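PDB 3BBZ: P protein from Mumps virus, which binds the viral nucleocapsid through this small three-helix domain, as a phosphoprotein component of the viral polymerase. Local coordinates for residues A[25-30]-A[38-43]. The protein carries 1 engineered substitution. Sequence-based numbering, arbitrary orientation.
Sequences EQRLAK and NDIKRD
Leu28 and Ile40 mark where the backbones of 25-30 and 38-43 come nearest, in two nearly antiparallel helical segments whose axes approach to 10.6 Å at a signed crossing angle of -163°. Arg27 covers much of that distance. Its first torsion swings CG roughly opposite the backbone N, and the chain then runs extended to NE, carrying the guanidinium across to the second helix. There both terminal nitrogens converge on a single oxygen of Asp43: Arg27 NH1 donates to the anti lone pair of Asp43 OD2 at 2.8 Å, while Arg27 NH2, 3.0 Å from the same Asp43 OD2, comes in on the anti side but out of the carboxylate plane, through a more bent bond. The carboxylate thus sits at the guanidinium edge, the two planes turned 38° apart.

Arg42 grips the same carboxylate side-on. Its NH2 makes a nearly straight bond (171°) to Asp43 OD2 from the syn side, and its NE reaches Asp43 OD1 from above the carboxylate plane. Three N-H groups therefore converge on OD2, a shared negative charge that probably offsets the closeness of the two arginines, whose NH2 atoms are 4.0 Å apart. Asp39 completes the network through a looser charge pairing with Arg42.

Next to these charges, the Ile40 and Arg27 side chains run alongside one another, pointing opposite ways. Ile40 CG1 lies against one face of the guanidinium, 3.6 Å from Arg27 NE, and Ile40 CD1 continues inward to Leu28 CA at 3.9 Å.

The contact illustrates how a small helical bundle can pair buried apolar residues with a salt-bridge network on its partly exposed side. It joins helix 18-29 to helix 34-47, consecutive in the chain, while Leu28 also packs on Ile7, Thr8 and Ile11 of helix 3-14, the third member of the bundle.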
loop_
_atom_site.group_PDB
_atom_site.type_symbol
_atom_site.label_atom_id
_atom_site.label_comp_id
_atom_site.label_asym_id
_atom_site.label_seq_id
_atom_site.Cartn_x
_atom_site.Cartn_y
_atom_site.Cartn_z
ATOM N N GLU A 25 -3.728 4.109 -1.001
ATOM C CA GLU A 25 -3.680 4.336 -2.450
ATOM C C GLU A 25 -3.237 5.776 -2.732
ATOM O O GLU A 25 -2.509 6.030 -3.694
ATOM C CB GLU A 25 -5.054 4.095 -3.067
ATOM C CG GLU A 25 -5.477 2.628 -3.216
ATOM C CD GLU A 25 -6.948 2.481 -3.671
ATOM O OE1 GLU A 25 -7.660 3.527 -3.823
ATOM O OE2 GLU A 25 -7.373 1.314 -3.920
ATOM N N GLN A 26 -3.671 6.729 -1.896
ATOM C CA GLN A 26 -3.126 8.087 -1.972
ATOM C C GLN A 26 -1.638 8.062 -1.686
ATOM O O GLN A 26 -0.895 8.675 -2.396
ATOM C CB GLN A 26 -3.840 9.034 -1.006
ATOM C CG GLN A 26 -5.256 9.455 -1.460
ATOM C CD GLN A 26 -5.295 10.836 -2.132
ATOM O OE1 GLN A 26 -4.256 11.365 -2.504
ATOM N NE2 GLN A 26 -6.510 11.405 -2.301
ATOM N N ARG A 27 -1.219 7.357 -0.629
ATOM C CA ARG A 27 0.202 7.155 -0.312
ATOM C C ARG A 27 0.999 6.540 -1.468
ATOM O O ARG A 27 2.064 7.025 -1.848
ATOM C CB ARG A 27 0.326 6.306 0.963
ATOM C CG ARG A 27 1.653 6.437 1.695
ATOM C CD ARG A 27 1.599 5.921 3.151
ATOM N NE ARG A 27 2.966 5.639 3.628
ATOM C CZ ARG A 27 3.289 4.692 4.523
ATOM N NH1 ARG A 27 2.360 3.921 5.076
ATOM N NH2 ARG A 27 4.562 4.519 4.880
ATOM N N LEU A 28 0.464 5.473 -2.059
ATOM C CA LEU A 28 1.149 4.788 -3.115
ATOM C C LEU A 28 1.269 5.644 -4.371
ATOM O O LEU A 28 2.330 5.658 -5.001
ATOM C CB LEU A 28 0.457 3.471 -3.436
ATOM C CG LEU A 28 1.073 2.539 -4.488
ATOM C CD1 LEU A 28 2.494 2.137 -4.121
ATOM C CD2 LEU A 28 0.178 1.293 -4.699
ATOM N N ALA A 29 0.209 6.379 -4.696
ATOM C CA ALA A 29 0.196 7.215 -5.897
ATOM C C ALA A 29 1.272 8.330 -5.848
ATOM O O ALA A 29 1.734 8.791 -6.892
ATOM C CB ALA A 29 -1.180 7.803 -6.113
ATOM N N LYS A 30 1.667 8.730 -4.634
ATOM C CA LYS A 30 2.545 9.870 -4.400
ATOM C C LYS A 30 3.956 9.473 -4.068
ATOM O O LYS A 30 4.689 10.343 -3.622
ATOM C CB LYS A 30 2.047 10.668 -3.195
ATOM C CG LYS A 30 1.399 12.016 -3.447
ATOM C CD LYS A 30 0.211 11.962 -4.430
ATOM C CE LYS A 30 -1.129 11.958 -3.740
ATOM N NZ LYS A 30 -1.787 10.619 -3.843
ATOM N N ASN A 38 8.972 0.381 -0.032
ATOM C CA ASN A 38 9.210 -0.610 1.024
ATOM C C ASN A 38 8.474 -0.243 2.319
ATOM O O ASN A 38 7.896 -1.110 2.990
ATOM C CB ASN A 38 10.704 -0.751 1.328
ATOM C CG ASN A 38 11.455 -1.551 0.245
ATOM O OD1 ASN A 38 10.845 -2.172 -0.606
ATOM N ND2 ASN A 38 12.773 -1.520 0.285
ATOM N N ASP A 39 8.484 1.048 2.637
ATOM C CA ASP A 39 7.806 1.576 3.823
ATOM C C ASP A 39 6.276 1.422 3.715
ATOM O O ASP A 39 5.618 1.036 4.677
ATOM C CB ASP A 39 8.161 3.030 4.020
ATOM C CG ASP A 39 9.600 3.249 4.499
ATOM O OD1 ASP A 39 10.402 2.276 4.649
ATOM O OD2 ASP A 39 9.903 4.450 4.692
ATOM N N ILE A 40 5.723 1.664 2.534
ATOM C CA ILE A 40 4.300 1.403 2.298
ATOM C C ILE A 40 3.965 -0.087 2.421
ATOM O O ILE A 40 3.055 -0.456 3.141
ATOM C CB ILE A 40 3.850 1.969 0.923
ATOM C CG1 ILE A 40 4.024 3.474 0.925
ATOM C CG2 ILE A 40 2.350 1.666 0.677
ATOM C CD1 ILE A 40 3.914 4.148 -0.496
ATOM N N LYS A 41 4.745 -0.937 1.756
ATOM C CA LYS A 41 4.660 -2.397 1.914
ATOM C C LYS A 41 4.778 -2.864 3.355
ATOM O O LYS A 41 3.959 -3.687 3.820
ATOM C CB LYS A 41 5.700 -3.090 1.021
ATOM C CG LYS A 41 5.291 -3.001 -0.473
ATOM C CD LYS A 41 6.142 -3.891 -1.362
ATOM C CE LYS A 41 7.561 -3.418 -1.363
ATOM N NZ LYS A 41 8.289 -4.236 -2.400
ATOM N N ARG A 42 5.751 -2.300 4.075
ATOM C CA ARG A 42 5.903 -2.602 5.502
ATOM C C ARG A 42 4.579 -2.305 6.247
ATOM O O ARG A 42 4.094 -3.145 7.012
ATOM C CB ARG A 42 7.039 -1.760 6.085
ATOM C CG ARG A 42 7.200 -1.834 7.571
ATOM C CD ARG A 42 7.985 -0.573 8.050
ATOM N NE ARG A 42 7.204 0.651 7.871
ATOM C CZ ARG A 42 7.725 1.883 7.830
ATOM N NH1 ARG A 42 9.024 2.080 7.920
ATOM N NH2 ARG A 42 6.917 2.923 7.681
ATOM N N ASP A 43 3.993 -1.123 6.025
ATOM C CA ASP A 43 2.747 -0.789 6.751
ATOM C C ASP A 43 1.515 -1.581 6.312
ATOM O O ASP A 43 0.663 -1.814 7.146
ATOM C CB ASP A 43 2.483 0.708 6.761
ATOM C CG ASP A 43 3.572 1.465 7.507
ATOM O OD1 ASP A 43 4.209 0.859 8.438
ATOM O OD2 ASP A 43 3.816 2.632 7.139
#